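Local atomic coordinates of arginine 3rd transport system periplasmic binding protein (Legionella pneumophila subsp. pneumophila str. Philadelphia 1, PDB entry 3KZG), a protein that probably binds arginine in the periplasm as the solute-binding component of an amino-acid transport system. Residues L108-K117 with R130-I140; D158-M166 with K178-K186. One frame throughout, in Å; residues are numbered along the deposited sequence.

Interaction 1: L108-K117 with R130-I140; sequences LHGKKIGVRK and RNNQVIFYELI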
loop_
_atom_site.group_PDB
_atom_site.type_symbol
_atom_site.label_atom_id
_atom_site.label_comp_id
_atom_site.label_asym_id
_atom_site.label_seq_id
_atom_site.Cartn_x
_atom_site.Cartn_y
_atom_site.Cartn_z
ATOM N N LEU A 108 24.933 9.300 33.016
ATOM C CA LEU A 108 24.164 8.478 33.938
ATOM C C LEU A 108 25.059 7.741 34.926
ATOM O O LEU A 108 24.572 7.104 35.858
ATOM C CB LEU A 108 23.310 7.478 33.155
ATOM C CG LEU A 108 22.213 8.122 32.308
ATOM C CD1 LEU A 108 21.574 7.081 31.408
ATOM C CD2 LEU A 108 21.177 8.763 33.218
ATOM N N HIS A 109 26.371 7.842 34.732
ATOM C CA HIS A 109 27.324 7.171 35.611
ATOM C C HIS A 109 27.280 7.716 37.034
ATOM O O HIS A 109 27.420 8.921 37.256
ATOM C CB HIS A 109 28.747 7.298 35.052
ATOM C CG HIS A 109 29.777 6.542 35.836
ATOM N ND1 HIS A 109 30.180 6.920 37.098
ATOM C CD2 HIS A 109 30.479 5.422 35.535
ATOM C CE1 HIS A 109 31.087 6.067 37.542
ATOM N NE2 HIS A 109 31.286 5.148 36.614
ATOM N N GLY A 110 27.069 6.817 37.993
ATOM C CA GLY A 110 27.016 7.209 39.390
ATOM C C GLY A 110 25.688 7.790 39.841
ATOM O O GLY A 110 25.575 8.276 40.966
ATOM N N LYS A 111 24.674 7.725 38.983
ATOM C CA LYS A 111 23.367 8.288 39.315
ATOM C C LYS A 111 22.387 7.289 39.917
ATOM O O LYS A 111 22.544 6.072 39.771
ATOM C CB LYS A 111 22.732 8.912 38.068
ATOM C CG LYS A 111 23.644 9.839 37.291
ATOM C CD LYS A 111 24.242 10.921 38.174
ATOM C CE LYS A 111 25.202 11.795 37.379
ATOM N NZ LYS A 111 26.014 12.659 38.275
ATOM N N LYS A 112 21.379 7.818 40.605
ATOM C CA LYS A 112 20.339 6.997 41.213
ATOM C C LYS A 112 19.229 6.918 40.168
ATOM O O LYS A 112 18.748 7.949 39.688
ATOM C CB LYS A 112 19.812 7.661 42.486
ATOM C CG LYS A 112 20.892 8.029 43.489
ATOM C CD LYS A 112 20.311 8.813 44.661
ATOM C CE LYS A 112 19.371 7.954 45.486
ATOM N NZ LYS A 112 20.102 6.837 46.146
ATOM N N ILE A 113 18.828 5.698 39.822
ATOM C CA ILE A 113 17.808 5.486 38.802
ATOM C C ILE A 113 16.505 4.905 39.336
ATOM O O ILE A 113 16.508 3.898 40.040
ATOM C CB ILE A 113 18.319 4.524 37.697
ATOM C CG1 ILE A 113 19.737 4.915 37.258
ATOM C CG2 ILE A 113 17.361 4.540 36.519
ATOM C CD1 ILE A 113 19.845 6.292 36.621
ATOM N N GLY A 114 15.390 5.536 38.982
ATOM C CA GLY A 114 14.096 5.041 39.413
ATOM C C GLY A 114 13.610 3.985 38.436
ATOM O O GLY A 114 13.846 4.091 37.231
ATOM N N VAL A 115 12.935 2.964 38.950
ATOM C CA VAL A 115 12.419 1.885 38.116
ATOM C C VAL A 115 11.079 1.390 38.656
ATOM O O VAL A 115 10.831 1.456 39.859
ATOM C CB VAL A 115 13.432 0.709 38.059
ATOM C CG1 VAL A 115 12.734 -0.574 37.677
ATOM C CG2 VAL A 115 14.536 1.026 37.050
ATOM N N ARG A 116 10.218 0.905 37.764
ATOM C CA ARG A 116 8.905 0.397 38.155
ATOM C C ARG A 116 9.057 -1.035 38.668
ATOM O O ARG A 116 9.469 -1.929 37.925
ATOM C CB ARG A 116 7.957 0.414 36.953
ATOM C CG ARG A 116 6.489 0.149 37.275
ATOM C CD ARG A 116 5.685 -0.000 35.991
ATOM N NE ARG A 116 4.244 0.072 36.211
ATOM C CZ ARG A 116 3.330 -0.116 35.265
ATOM N NH1 ARG A 116 3.703 -0.399 34.020
ATOM N NH2 ARG A 116 2.041 0.000 35.556
ATOM N N LYS A 117 8.723 -1.250 39.936
ATOM C CA LYS A 117 8.837 -2.573 40.545
ATOM C C LYS A 117 8.081 -3.641 39.752
ATOM O O LYS A 117 6.906 -3.479 39.451
ATOM C CB LYS A 117 8.313 -2.541 41.985
ATOM C CG LYS A 117 8.488 -3.868 42.722
ATOM C CD LYS A 117 7.949 -3.815 44.145
ATOM C CE LYS A 117 8.234 -5.122 44.877
ATOM N NZ LYS A 117 7.719 -5.126 46.279
ATOM N N ARG A 130 27.642 0.844 35.476
ATOM C CA ARG A 130 28.097 2.227 35.454
ATOM C C ARG A 130 27.852 2.843 36.828
ATOM O O ARG A 130 27.430 3.993 36.945
ATOM C CB ARG A 130 27.350 3.014 34.376
ATOM C CG ARG A 130 25.956 2.487 34.119
ATOM C CD ARG A 130 25.198 3.319 33.097
ATOM N NE ARG A 130 25.915 3.436 31.833
ATOM C CZ ARG A 130 25.394 3.965 30.732
ATOM N NH1 ARG A 130 24.148 4.419 30.746
ATOM N NH2 ARG A 130 26.119 4.052 29.624
ATOM N N ASN A 131 28.121 2.050 37.863
ATOM C CA ASN A 131 27.956 2.465 39.252
ATOM C C ASN A 131 26.656 3.215 39.505
ATOM O O ASN A 131 26.654 4.396 39.851
ATOM C CB ASN A 131 29.148 3.317 39.695
ATOM C CG ASN A 131 28.971 3.882 41.093
ATOM O OD1 ASN A 131 28.413 3.222 41.972
ATOM N ND2 ASN A 131 29.454 5.103 41.309
ATOM N N ASN A 132 25.546 2.508 39.330
ATOM C CA ASN A 132 24.231 3.085 39.543
ATOM C C ASN A 132 23.524 2.401 40.692
ATOM O O ASN A 132 23.800 1.241 41.010
ATOM C CB ASN A 132 23.355 2.935 38.301
ATOM C CG ASN A 132 23.829 3.778 37.142
ATOM O OD1 ASN A 132 23.891 5.003 37.230
ATOM N ND2 ASN A 132 24.160 3.124 36.044
ATOM N N GLN A 133 22.604 3.135 41.306
ATOM C CA GLN A 133 21.809 2.622 42.401
ATOM C C GLN A 133 20.370 2.659 41.912
ATOM O O GLN A 133 19.932 3.647 41.323
ATOM C CB GLN A 133 21.978 3.504 43.633
ATOM C CG GLN A 133 21.243 2.995 44.855
ATOM C CD GLN A 133 21.522 3.838 46.083
ATOM O OE1 GLN A 133 22.675 4.003 46.490
ATOM N NE2 GLN A 133 20.468 4.375 46.679
ATOM N N VAL A 134 19.642 1.572 42.137
ATOM C CA VAL A 134 18.261 1.481 41.702
ATOM C C VAL A 134 17.266 1.694 42.839
ATOM O O VAL A 134 17.416 1.144 43.931
ATOM C CB VAL A 134 17.973 0.100 41.060
ATOM C CG1 VAL A 134 16.535 0.050 40.561
ATOM C CG2 VAL A 134 18.944 -0.163 39.922
ATOM N N ILE A 135 16.252 2.506 42.574
ATOM C CA ILE A 135 15.206 2.773 43.551
ATOM C C ILE A 135 13.941 2.188 42.937
ATOM O O ILE A 135 13.504 2.621 41.867
ATOM C CB ILE A 135 15.020 4.293 43.790
ATOM C CG1 ILE A 135 16.267 4.868 44.462
ATOM C CG2 ILE A 135 13.787 4.548 44.638
ATOM C CD1 ILE A 135 16.533 4.315 45.849
ATOM N N PHE A 136 13.379 1.182 43.599
ATOM C CA PHE A 136 12.169 0.517 43.128
ATOM C C PHE A 136 10.919 1.272 43.548
ATOM O O PHE A 136 10.744 1.596 44.721
ATOM C CB PHE A 136 12.099 -0.914 43.680
ATOM C CG PHE A 136 13.194 -1.811 43.183
ATOM C CD1 PHE A 136 12.984 -2.643 42.087
ATOM C CD2 PHE A 136 14.442 -1.810 43.795
ATOM C CE1 PHE A 136 14.001 -3.462 41.604
ATOM C CE2 PHE A 136 15.471 -2.629 43.318
ATOM C CZ PHE A 136 15.245 -3.456 42.219
ATOM N N TYR A 137 10.051 1.542 42.582
ATOM C CA TYR A 137 8.801 2.242 42.833
ATOM C C TYR A 137 7.662 1.318 42.423
ATOM O O TYR A 137 7.710 0.713 41.352
ATOM C CB TYR A 137 8.741 3.531 42.011
ATOM C CG TYR A 137 9.664 4.626 42.500
ATOM C CD1 TYR A 137 9.364 5.360 43.650
ATOM C CD2 TYR A 137 10.836 4.938 41.808
ATOM C CE1 TYR A 137 10.202 6.379 44.097
ATOM C CE2 TYR A 137 11.681 5.954 42.245
ATOM C CZ TYR A 137 11.359 6.670 43.389
ATOM O OH TYR A 137 12.200 7.672 43.816
ATOM N N GLU A 138 6.644 1.198 43.270
ATOM C CA GLU A 138 5.519 0.327 42.950
ATOM C C GLU A 138 4.572 0.968 41.941
ATOM O O GLU A 138 4.019 0.278 41.091
ATOM C CB GLU A 138 4.756 -0.062 44.224
ATOM C CG GLU A 138 5.556 -0.950 45.170
ATOM C CD GLU A 138 4.718 -1.483 46.320
ATOM O OE1 GLU A 138 4.121 -0.666 47.053
ATOM O OE2 GLU A 138 4.658 -2.718 46.494
ATOM N N LEU A 139 4.387 2.283 42.041
ATOM C CA LEU A 139 3.519 3.012 41.111
ATOM C C LEU A 139 4.329 3.981 40.258
ATOM O O LEU A 139 5.323 4.543 40.715
ATOM C CB LEU A 139 2.449 3.823 41.854
ATOM C CG LEU A 139 1.406 3.103 42.700
ATOM C CD1 LEU A 139 2.056 2.596 43.974
ATOM C CD2 LEU A 139 0.267 4.062 43.036
ATOM N N ILE A 140 3.891 4.173 39.017
ATOM C CA ILE A 140 4.554 5.095 38.109
ATOM C C ILE A 140 4.457 6.509 38.698
ATOM O O ILE A 140 5.377 7.309 38.563
ATOM C CB ILE A 140 3.882 5.078 36.711
ATOM C CG1 ILE A 140 4.080 3.711 36.043
ATOM C CG2 ILE A 140 4.441 6.196 35.839
ATOM C CD1 ILE A 140 5.524 3.362 35.733
HETATM O O HOH W 1 3.367 0.828 38.577
HETATM O O HOH W 2 4.716 -2.281 40.531
#

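Interaction 2: D158-M166 with K178-K186; sequences DYEAAKYWM and KKYKLIGKK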
loop_
_atom_site.group_PDB
_atom_site.type_symbol
_atom_site.label_atom_id
_atom_site.label_comp_id
_atom_site.label_asym_id
_atom_site.label_seq_id
_atom_site.Cartn_x
_atom_site.Cartn_y
_atom_site.Cartn_z
ATOM N N ASP A 158 9.306 2.374 30.013
ATOM C CA ASP A 158 8.962 2.005 28.644
ATOM C C ASP A 158 9.197 3.212 27.726
ATOM O O ASP A 158 8.911 4.355 28.100
ATOM C CB ASP A 158 7.490 1.580 28.546
ATOM C CG ASP A 158 7.133 0.436 29.493
ATOM O OD1 ASP A 158 7.784 -0.627 29.436
ATOM O OD2 ASP A 158 6.185 0.600 30.290
ATOM N N TYR A 159 9.714 2.952 26.530
ATOM C CA TYR A 159 9.982 4.003 25.556
ATOM C C TYR A 159 8.744 4.842 25.211
ATOM O O TYR A 159 8.804 6.074 25.250
ATOM C CB TYR A 159 10.566 3.394 24.276
ATOM C CG TYR A 159 10.704 4.386 23.142
ATOM C CD1 TYR A 159 11.599 5.453 23.231
ATOM C CD2 TYR A 159 9.913 4.281 21.998
ATOM C CE1 TYR A 159 11.702 6.399 22.215
ATOM C CE2 TYR A 159 10.006 5.222 20.970
ATOM C CZ TYR A 159 10.902 6.277 21.087
ATOM O OH TYR A 159 10.992 7.220 20.092
ATOM N N GLU A 160 7.629 4.189 24.875
ATOM C CA GLU A 160 6.414 4.928 24.530
ATOM C C GLU A 160 5.839 5.672 25.736
ATOM O O GLU A 160 5.125 6.666 25.572
ATOM C CB GLU A 160 5.330 4.006 23.955
ATOM C CG GLU A 160 5.621 3.416 22.577
ATOM C CD GLU A 160 5.954 4.458 21.524
ATOM O OE1 GLU A 160 5.520 5.619 21.658
ATOM O OE2 GLU A 160 6.650 4.108 20.550
ATOM N N ALA A 161 6.129 5.183 26.939
ATOM C CA ALA A 161 5.654 5.839 28.157
ATOM C C ALA A 161 6.484 7.101 28.369
ATOM O O ALA A 161 5.965 8.135 28.782
ATOM C CB ALA A 161 5.804 4.907 29.366
ATOM N N ALA A 162 7.780 7.001 28.089
ATOM C CA ALA A 162 8.692 8.134 28.238
ATOM C C ALA A 162 8.322 9.244 27.263
ATOM O O ALA A 162 8.285 10.418 27.632
ATOM C CB ALA A 162 10.135 7.688 27.999
ATOM N N LYS A 163 8.047 8.868 26.019
ATOM C CA LYS A 163 7.667 9.836 24.997
ATOM C C LYS A 163 6.346 10.502 25.361
ATOM O O LYS A 163 6.163 11.699 25.144
ATOM C CB LYS A 163 7.535 9.156 23.632
ATOM C CG LYS A 163 8.855 8.839 22.962
ATOM C CD LYS A 163 8.655 8.672 21.465
ATOM C CE LYS A 163 8.116 9.953 20.840
ATOM N NZ LYS A 163 7.880 9.793 19.379
ATOM N N TYR A 164 5.424 9.714 25.905
ATOM C CA TYR A 164 4.127 10.234 26.316
ATOM C C TYR A 164 4.319 11.375 27.319
ATOM O O TYR A 164 3.815 12.481 27.128
ATOM C CB TYR A 164 3.300 9.124 26.972
ATOM C CG TYR A 164 2.047 9.629 27.640
ATOM C CD1 TYR A 164 0.874 9.815 26.913
ATOM C CD2 TYR A 164 2.048 9.972 28.993
ATOM C CE1 TYR A 164 -0.268 10.333 27.513
ATOM C CE2 TYR A 164 0.908 10.494 29.602
ATOM C CZ TYR A 164 -0.244 10.672 28.852
ATOM O OH TYR A 164 -1.369 11.208 29.424
ATOM N N TRP A 165 5.058 11.094 28.385
ATOM C CA TRP A 165 5.296 12.079 29.423
ATOM C C TRP A 165 6.002 13.338 28.955
ATOM O O TRP A 165 5.654 14.438 29.379
ATOM C CB TRP A 165 6.063 11.445 30.586
ATOM C CG TRP A 165 5.199 10.523 31.374
ATOM C CD1 TRP A 165 5.259 9.159 31.401
ATOM C CD2 TRP A 165 4.077 10.891 32.182
ATOM N NE1 TRP A 165 4.239 8.654 32.171
ATOM C CE2 TRP A 165 3.498 9.697 32.662
ATOM C CE3 TRP A 165 3.503 12.119 32.546
ATOM C CZ2 TRP A 165 2.370 9.693 33.487
ATOM C CZ3 TRP A 165 2.376 12.114 33.371
ATOM C CH2 TRP A 165 1.825 10.907 33.829
HETATM N N MSE A 166 6.986 13.199 28.079
HETATM C CA MSE A 166 7.669 14.393 27.630
HETATM C C MSE A 166 6.776 15.275 26.770
HETATM O O MSE A 166 6.996 16.479 26.673
HETATM C CB MSE A 166 8.926 14.047 26.860
HETATM C CG MSE A 166 9.664 15.289 26.447
HETATM SE SE MSE A 166 11.304 14.835 25.639
HETATM C CE MSE A 166 10.670 14.510 23.832
ATOM N N LYS A 178 9.072 22.173 28.057
ATOM C CA LYS A 178 8.939 20.819 28.572
ATOM C C LYS A 178 9.459 20.660 29.995
ATOM O O LYS A 178 10.290 21.439 30.458
ATOM C CB LYS A 178 9.674 19.837 27.655
ATOM C CG LYS A 178 9.113 19.765 26.250
ATOM C CD LYS A 178 9.839 18.722 25.415
ATOM C CE LYS A 178 9.250 18.641 24.017
ATOM N NZ LYS A 178 9.935 17.630 23.167
ATOM N N LYS A 179 8.956 19.638 30.684
ATOM C CA LYS A 179 9.379 19.337 32.045
ATOM C C LYS A 179 10.383 18.191 32.003
ATOM O O LYS A 179 11.243 18.068 32.881
ATOM C CB LYS A 179 8.185 18.923 32.909
ATOM C CG LYS A 179 8.581 18.391 34.291
ATOM C CD LYS A 179 7.377 17.912 35.088
ATOM C CE LYS A 179 7.796 17.362 36.453
ATOM N NZ LYS A 179 6.620 16.959 37.286
ATOM N N TYR A 180 10.274 17.364 30.967
ATOM C CA TYR A 180 11.157 16.213 30.803
ATOM C C TYR A 180 12.016 16.272 29.543
ATOM O O TYR A 180 11.753 17.051 28.625
ATOM C CB TYR A 180 10.325 14.923 30.752
ATOM C CG TYR A 180 9.438 14.701 31.951
ATOM C CD1 TYR A 180 9.980 14.381 33.199
ATOM C CD2 TYR A 180 8.053 14.818 31.844
ATOM C CE1 TYR A 180 9.160 14.183 34.312
ATOM C CE2 TYR A 180 7.226 14.624 32.944
ATOM C CZ TYR A 180 7.784 14.306 34.175
ATOM O OH TYR A 180 6.959 14.099 35.262
ATOM N N LYS A 181 13.047 15.432 29.522
ATOM C CA LYS A 181 13.941 15.299 28.378
ATOM C C LYS A 181 14.462 13.859 28.381
ATOM O O LYS A 181 14.706 13.277 29.445
ATOM C CB LYS A 181 15.115 16.291 28.443
ATOM C CG LYS A 181 16.086 16.087 29.593
ATOM C CD LYS A 181 17.309 16.983 29.426
ATOM C CE LYS A 181 18.232 16.911 30.627
ATOM N NZ LYS A 181 19.404 17.821 30.481
ATOM N N LEU A 182 14.610 13.285 27.193
ATOM C CA LEU A 182 15.088 11.916 27.056
ATOM C C LEU A 182 16.609 11.882 27.031
ATOM O O LEU A 182 17.255 12.768 26.468
ATOM C CB LEU A 182 14.542 11.292 25.770
ATOM C CG LEU A 182 13.048 11.437 25.478
ATOM C CD1 LEU A 182 12.704 10.640 24.225
ATOM C CD2 LEU A 182 12.223 10.954 26.664
ATOM N N ILE A 183 17.178 10.847 27.637
ATOM C CA ILE A 183 18.624 10.690 27.696
ATOM C C ILE A 183 19.038 9.461 26.888
ATOM O O ILE A 183 18.664 8.336 27.225
ATOM C CB ILE A 183 19.092 10.524 29.157
ATOM C CG1 ILE A 183 18.549 11.679 30.009
ATOM C CG2 ILE A 183 20.615 10.487 29.220
ATOM C CD1 ILE A 183 18.987 13.059 29.540
ATOM N N GLY A 184 19.803 9.686 25.822
ATOM C CA GLY A 184 20.248 8.590 24.975
ATOM C C GLY A 184 19.121 8.074 24.102
ATOM O O GLY A 184 17.992 8.543 24.215
ATOM N N LYS A 185 19.418 7.118 23.227
ATOM C CA LYS A 185 18.400 6.543 22.347
ATOM C C LYS A 185 17.640 5.456 23.116
ATOM O O LYS A 185 18.036 5.082 24.218
ATOM C CB LYS A 185 19.061 5.922 21.115
ATOM C CG LYS A 185 20.098 6.814 20.453
ATOM C CD LYS A 185 20.911 6.055 19.407
ATOM C CE LYS A 185 22.083 6.899 18.912
ATOM N NZ LYS A 185 22.938 6.156 17.940
ATOM N N LYS A 186 16.553 4.953 22.540
ATOM C CA LYS A 186 15.775 3.905 23.190
ATOM C C LYS A 186 16.631 2.646 23.257
ATOM O O LYS A 186 17.528 2.464 22.435
ATOM C CB LYS A 186 14.483 3.637 22.414
ATOM C CG LYS A 186 14.671 3.246 20.959
ATOM C CD LYS A 186 13.317 3.054 20.292
ATOM C CE LYS A 186 13.458 2.717 18.809
ATOM N NZ LYS A 186 12.124 2.604 18.155
HETATM O O HOH W 3 7.910 17.363 29.297
#

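Interaction 1: L108-K117 with R130-I140
Ile113 and Val115 reach across to Gln133, Ile135 and Tyr137 through alternating backbone bonds, pairing 112-116 and 133-137 as adjacent parallel strands of a beta-alpha-beta unit whose connection is helix 121-127. Ile113 N gives its hydrogen to Gln133 O at 2.8 Å, and Ile113 O accepts from Ile135 N. Val115 repeats the pattern with Ile135 O and Tyr137 N, and Lys117 N finishes it on Tyr137 O at 2.6 Å. Helix 121-127 packs on the face carrying Ile113, Val115, Val134 and Phe136, where Val134 CG1 meets Val115 CB at 4.0 Å. On the other face the Tyr137 ring turns its edge to Gly114, with CE2 3.8 Å from the glycine CA; a glycine here leaves room for the ring.

Arg116 leaves the strand on that same face. Its CG is anti to the backbone N (chi1 -169°) and the chain stays extended to NE, which carries it across Ile140 at a slant. CB and CG brush Ile140 CD1, CD presses against that methyl at 3.4 Å, and NE lies near both CD1 and CG1. Ile140 CG1 sits over one face of the guanidinium, toward its rim on the NE side, with CZ 4.0 Å from it. A water in the guanidinium plane accepts from Arg116 NE at 2.6 Å and donates to Glu138 O, which also receives a second water, 2.7 Å away, that donates to Lys117 O as well.

Interaction 2: D158-M166 with K178-K186
Lys178 starts the contact by laying its extended chain obliquely across Met166, a selenomethionine here: CD comes 3.6 Å from Met166 CG, and NZ ends beside the CE methyl. Helix 159-166, directly following strand 154-158, here packs on edge strand 180-188 of the five-stranded sheet, roughly antiparallel to 180-183 (148°). At Lys179 a water accepts from the backbone N and donates to Met166 O. Tyr180 follows, its CB against Met166 and its ring edge turned to Trp165 O, with CD2 at 3.5 Å; its OH is hydrogen-bonded to Glu169. Lys181 sends its side chain away to Ser100 O, yet its CA touches the selenium of Met166. Leu182 then packs against the helix, crossing Met166 at about a right angle, CG 3.8 Å from Met166 SE and CD2 4.1 Å from Ala162 CB. After the corner at Gly184 and Lys185, Lys186 reaches the first helical residue, Tyr159. Its CG sits between backbone N and carbonyl carbon (chi1 57°), and from there the extended chain passes over the ring, CD 3.9 Å from the centroid in a CH-pi contact; Lys163 CG takes the opposite face. With no direct hydrogen bond across, methyls, methylenes, selenium and aromatic carbon make the fit, plus one water, so side-chain shape more than bond direction sets how the helix sits.

In the fold
From the N terminus the chain first supplies strand 4-13 to a separate sheet; strand 91-97 then enters the five-stranded sheet to which both contacts belong. Interaction 1 closes the loop around helix 121-127 and sets 133-137 at one edge of that sheet. Helix 140-148 and strand 154-158 follow, the strand returning next to 112-116, before interaction 2 closes a second loop through helix 173-176 and packs helix 159-166 on the strand at the opposite edge. The loops run in series, neither nested nor crossed. Their centres lie about 15 Å apart; Leu108 CD1 meets Ile183 CG2 at 4.2 Å, and helix 140-148 touches Tyr137 as well as Trp165 and Tyr180.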